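Local coordinates for myosin-2 (Saccharomyces cerevisiae, PDB 6IXO), which transports organelles and other cargo along actin cables as a class V myosin, its globular tail domain binding receptors on the organelles, at residues 178-183 with 249-254; 240-245 with 287-292. One frame throughout, in Å; residues are numbered along the deposited sequence.

Overall arrangement
The two contacts sit side by side in the tail domain, with centres about 10 Å apart. Interaction 2 is the core one: all three of its touching residues are buried, and it packs helix 223-247 against helix 284-294. Interaction 1 is only partly buried and joins the end of helix 134-180 to the loop that follows helix 223-247. They meet directly, V178 CB lying 3.7 Å from C241 SG and V179 CG1 3.8 Å from L245 CD2, so V179 touches both F251 and helix 223-247. Each sets an oxygen at a phenylalanine edge: a backbone carbonyl near the surface, a threonine hydroxyl in the core.

Interaction 1 (178-183 with 249-254); sequences VVISES and RNFLSW. With SO4 (sulfate ion), chain C.
The F251 ring receives the carbonyl oxygen of V179 at its edge, in the ring plane, with V179 O 3.3 Å from F251 CZ. The I180 side chain crosses that of F251 at about a right angle, its CD1 4.2 Å from F251 CZ, while V179 CG1 is also 4.2 Å from F251 CE2. With CG anti to the backbone N (chi1 -178°), F251 extends toward the last turn of helix 134-180, and K248 adds a cation-pi contact to the ring. The R249 guanidinium holds a sulfate, probably from the crystallisation liquor: NH1 donates to O2 at 2.9 Å (162°), near the guanidinium plane, and NH2 to O3 at 2.8 Å (149°). The contact thus packs the C-terminal end of helix 134-180 on the loop between helices 223-247 and 254-273 of the globular tail. R256 NH1 also binds I180 O, and S253, the N-cap of helix 254-273, caps R256 N with its OG. Replacing F251 by an alanine is likely to leave V179 CG1 and I180 CD1 without their apolar partner and K248 without its ring. Between the segments, the join rests on apolar contact and on a carbonyl oxygen facing the weakly positive C-H rim of a ring.

Interaction 2 (240-245 with 287-292); sequences ICFNEL and IQTAKL
T289 and F242 meet where the threonine hydroxyl approaches the edge of the phenyl ring, close to the ring plane, and T289 supplies more than half of the 109 Å² buried between the two segments. Its CB points at helix 223-247 yet stands 4.7 Å from F242 CE1, so the work is left to the two branches. OG1 lies 3.4 Å from F242 CE1 and 3.5 Å from F242 CD1, nearly astride that bond of the ring. The chi1 of -65° puts OG1 beside the backbone N, and the hydroxyl hydrogen-bonds H285 O one turn back in its own helix. CG2 takes the remaining direction, anti to the backbone N, and comes within 4.4 Å of L245 CD1, a looser apolar approach one turn further along helix 223-247 than F242.

The F242 ring is flanked on the other rim too: N243 OD1, which accepts a hydrogen bond from I370 N, sits in the ring plane 3.6 Å from F242 CD2. L260 of helix 254-273 touches both L245 and T289, and L321 of helix 315-323 also packs on T289. The contact is therefore one seam in a bundle of helices, lying within the DIL family region of the cargo-binding tail.

F242 and T289 have the closest CA pair of the two segments, 8.0 Å apart, consistent with the small threonine side chain. Since the hydroxyl hydrogen is directed to the H285 carbonyl, the oxygen can present electron density to the weakly positive C-H edge of F242. That arrangement is probably mildly attractive, and it lets a polar atom sit in a buried helix interface with its hydrogen-bonding need met within its own helix.

Interaction 1 (178-183 with 249-254)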
# COMPACT_ATOMS: atom_id res chain seq x y z
N VAL A 178 9.46 17.87 1.50
CA VAL A 178 9.45 18.15 2.94
C VAL A 178 10.66 18.99 3.38
O VAL A 178 10.51 19.97 4.08
CB VAL A 178 9.39 16.84 3.75
CG1 VAL A 178 9.56 17.07 5.24
CG2 VAL A 178 8.05 16.08 3.46
N VAL A 179 11.85 18.56 2.94
CA VAL A 179 13.10 19.11 3.48
C VAL A 179 13.59 20.34 2.73
O VAL A 179 14.07 21.29 3.32
CB VAL A 179 14.20 18.00 3.47
CG1 VAL A 179 15.53 18.54 3.98
CG2 VAL A 179 13.75 16.83 4.37
N ILE A 180 13.47 20.31 1.42
CA ILE A 180 14.11 21.32 0.59
C ILE A 180 13.14 22.41 0.08
O ILE A 180 13.48 23.58 0.14
CB ILE A 180 14.80 20.66 -0.66
CG1 ILE A 180 15.84 19.64 -0.23
CG2 ILE A 180 15.43 21.75 -1.57
CD1 ILE A 180 17.06 20.27 0.50
N SER A 181 11.98 22.02 -0.45
CA SER A 181 11.06 23.00 -1.07
C SER A 181 10.58 24.02 -0.05
O SER A 181 10.30 23.70 1.11
CB SER A 181 9.82 22.34 -1.71
OG SER A 181 8.84 22.04 -0.73
N GLU A 182 10.49 25.27 -0.48
CA GLU A 182 10.11 26.33 0.43
C GLU A 182 8.62 26.53 0.41
O GLU A 182 8.04 26.90 -0.60
CB GLU A 182 10.83 27.63 0.07
CG GLU A 182 12.32 27.55 0.35
CD GLU A 182 13.00 28.89 0.18
OE1 GLU A 182 13.07 29.37 -0.97
OE2 GLU A 182 13.43 29.47 1.20
N SER A 183 8.00 26.23 1.54
CA SER A 183 6.64 26.69 1.80
C SER A 183 6.58 28.22 1.74
O SER A 183 5.56 28.80 1.41
CB SER A 183 6.17 26.19 3.16
OG SER A 183 7.29 25.90 3.99
N ARG A 249 24.68 20.61 7.55
CA ARG A 249 25.47 21.40 8.49
C ARG A 249 25.42 22.87 8.22
O ARG A 249 25.82 23.72 9.06
CB ARG A 249 26.94 20.90 8.48
CG ARG A 249 26.99 19.52 9.07
CD ARG A 249 28.35 18.93 9.04
NE ARG A 249 29.16 19.55 10.07
CZ ARG A 249 30.22 18.95 10.60
NH1 ARG A 249 30.94 19.57 11.53
NH2 ARG A 249 30.55 17.73 10.18
N ASN A 250 24.90 23.24 7.06
CA ASN A 250 24.80 24.70 6.87
C ASN A 250 23.39 25.05 6.40
O ASN A 250 23.21 25.64 5.33
CB ASN A 250 25.88 25.17 5.88
CG ASN A 250 25.85 26.66 5.67
OD1 ASN A 250 25.40 27.40 6.54
ND2 ASN A 250 26.31 27.11 4.50
N PHE A 251 22.38 24.68 7.19
CA PHE A 251 21.02 24.64 6.67
C PHE A 251 19.96 24.82 7.74
O PHE A 251 18.94 25.48 7.51
CB PHE A 251 20.84 23.29 5.97
CG PHE A 251 19.50 23.08 5.30
CD1 PHE A 251 19.27 23.55 4.01
CD2 PHE A 251 18.50 22.35 5.95
CE1 PHE A 251 18.04 23.31 3.38
CE2 PHE A 251 17.28 22.09 5.31
CZ PHE A 251 17.06 22.56 4.02
N LEU A 252 20.17 24.20 8.88
CA LEU A 252 19.17 24.21 9.95
C LEU A 252 19.20 25.59 10.62
O LEU A 252 20.25 26.08 10.97
CB LEU A 252 19.46 23.11 10.97
CG LEU A 252 19.63 21.68 10.37
CD1 LEU A 252 20.27 20.82 11.41
CD2 LEU A 252 18.21 21.17 10.01
N SER A 253 18.03 26.21 10.74
CA SER A 253 17.91 27.59 11.17
C SER A 253 16.47 27.80 11.62
O SER A 253 15.58 26.95 11.36
CB SER A 253 18.23 28.57 10.05
OG SER A 253 17.22 28.51 9.03
N TRP A 254 16.22 28.92 12.26
CA TRP A 254 14.86 29.26 12.62
C TRP A 254 13.93 29.31 11.40
O TRP A 254 12.81 28.72 11.41
CB TRP A 254 14.84 30.60 13.38
CG TRP A 254 13.45 30.98 13.78
CD1 TRP A 254 12.82 30.68 14.97
CD2 TRP A 254 12.50 31.72 12.99
NE1 TRP A 254 11.53 31.18 14.96
CE2 TRP A 254 11.30 31.81 13.75
CE3 TRP A 254 12.53 32.29 11.72
CZ2 TRP A 254 10.15 32.49 13.29
CZ3 TRP A 254 11.38 32.96 11.25
CH2 TRP A 254 10.21 33.04 12.03
S SO4 C . 32.42 16.48 12.72
O1 SO4 C . 33.30 15.67 13.57
O2 SO4 C . 33.08 17.74 12.39
O3 SO4 C . 32.11 15.76 11.50
O4 SO4 C . 31.18 16.77 13.44

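Interaction 2 (240-245 with 287-292)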
# COMPACT_ATOMS: atom_id res chain seq x y z
N ILE A 240 13.19 8.94 6.44
CA ILE A 240 14.13 9.33 5.38
C ILE A 240 14.31 10.86 5.37
O ILE A 240 15.41 11.34 5.09
CB ILE A 240 13.69 8.86 3.95
CG1 ILE A 240 12.40 9.56 3.52
CG2 ILE A 240 13.60 7.31 3.88
CD1 ILE A 240 12.01 9.22 2.04
N CYS A 241 13.24 11.61 5.68
CA CYS A 241 13.43 13.10 5.74
C CYS A 241 14.24 13.53 6.96
O CYS A 241 15.09 14.45 6.87
CB CYS A 241 12.07 13.82 5.76
SG CYS A 241 11.24 13.61 4.15
N PHE A 242 13.98 12.91 8.10
CA PHE A 242 14.78 13.19 9.30
C PHE A 242 16.28 12.96 9.03
O PHE A 242 17.14 13.78 9.39
CB PHE A 242 14.33 12.31 10.48
CG PHE A 242 15.17 12.54 11.73
CD1 PHE A 242 14.87 13.59 12.60
CD2 PHE A 242 16.29 11.72 12.00
CE1 PHE A 242 15.65 13.84 13.76
CE2 PHE A 242 17.10 11.96 13.17
CZ PHE A 242 16.77 13.03 14.04
N ASN A 243 16.58 11.82 8.41
CA ASN A 243 17.95 11.45 8.17
C ASN A 243 18.61 12.50 7.28
O ASN A 243 19.76 12.83 7.48
CB ASN A 243 18.05 10.07 7.53
CG ASN A 243 17.66 8.94 8.51
OD1 ASN A 243 17.56 9.16 9.73
ND2 ASN A 243 17.49 7.73 7.99
N GLU A 244 17.88 13.02 6.30
CA GLU A 244 18.48 14.06 5.45
C GLU A 244 18.70 15.32 6.26
O GLU A 244 19.75 15.99 6.14
CB GLU A 244 17.59 14.38 4.24
CG GLU A 244 17.55 13.22 3.20
CD GLU A 244 18.91 12.99 2.56
OE1 GLU A 244 19.69 13.96 2.36
OE2 GLU A 244 19.21 11.82 2.25
N LEU A 245 17.71 15.68 7.06
CA LEU A 245 17.82 16.88 7.85
C LEU A 245 19.01 16.82 8.79
O LEU A 245 19.76 17.78 8.94
CB LEU A 245 16.53 17.12 8.65
CG LEU A 245 15.40 17.70 7.85
CD1 LEU A 245 14.03 17.41 8.59
CD2 LEU A 245 15.60 19.21 7.70
N ILE A 287 8.18 16.43 13.28
CA ILE A 287 7.48 17.46 14.08
C ILE A 287 8.43 17.99 15.19
O ILE A 287 8.58 19.21 15.44
CB ILE A 287 6.18 16.89 14.69
CG1 ILE A 287 5.15 16.65 13.56
CG2 ILE A 287 5.62 17.78 15.87
CD1 ILE A 287 3.90 15.79 14.00
N GLN A 288 9.09 17.06 15.88
CA GLN A 288 9.93 17.48 17.01
C GLN A 288 11.18 18.22 16.51
O GLN A 288 11.70 19.09 17.19
CB GLN A 288 10.30 16.26 17.85
CG GLN A 288 9.14 15.78 18.74
CD GLN A 288 9.43 14.43 19.40
OE1 GLN A 288 10.58 14.11 19.70
NE2 GLN A 288 8.37 13.61 19.60
N THR A 289 11.67 17.86 15.33
CA THR A 289 12.80 18.62 14.77
C THR A 289 12.41 20.07 14.47
O THR A 289 13.15 21.03 14.81
CB THR A 289 13.31 17.94 13.51
OG1 THR A 289 13.84 16.68 13.91
CG2 THR A 289 14.44 18.76 12.80
N ALA A 290 11.25 20.23 13.83
CA ALA A 290 10.71 21.58 13.58
C ALA A 290 10.61 22.37 14.86
O ALA A 290 10.95 23.57 14.91
CB ALA A 290 9.34 21.48 12.88
N LYS A 291 10.14 21.72 15.93
CA LYS A 291 10.03 22.46 17.23
C LYS A 291 11.42 22.86 17.71
O LYS A 291 11.66 23.99 18.14
CB LYS A 291 9.35 21.62 18.29
CG LYS A 291 7.82 21.53 18.10
CD LYS A 291 7.16 20.47 18.99
CE LYS A 291 5.62 20.56 18.96
NZ LYS A 291 5.04 20.66 17.59
N LEU A 292 12.36 21.93 17.62
CA LEU A 292 13.70 22.16 18.12
C LEU A 292 14.29 23.38 17.41
O LEU A 292 14.99 24.21 18.01
CB LEU A 292 14.59 20.92 17.90
CG LEU A 292 16.07 21.01 18.34
CD1 LEU A 292 16.63 19.64 18.63
CD2 LEU A 292 16.93 21.66 17.25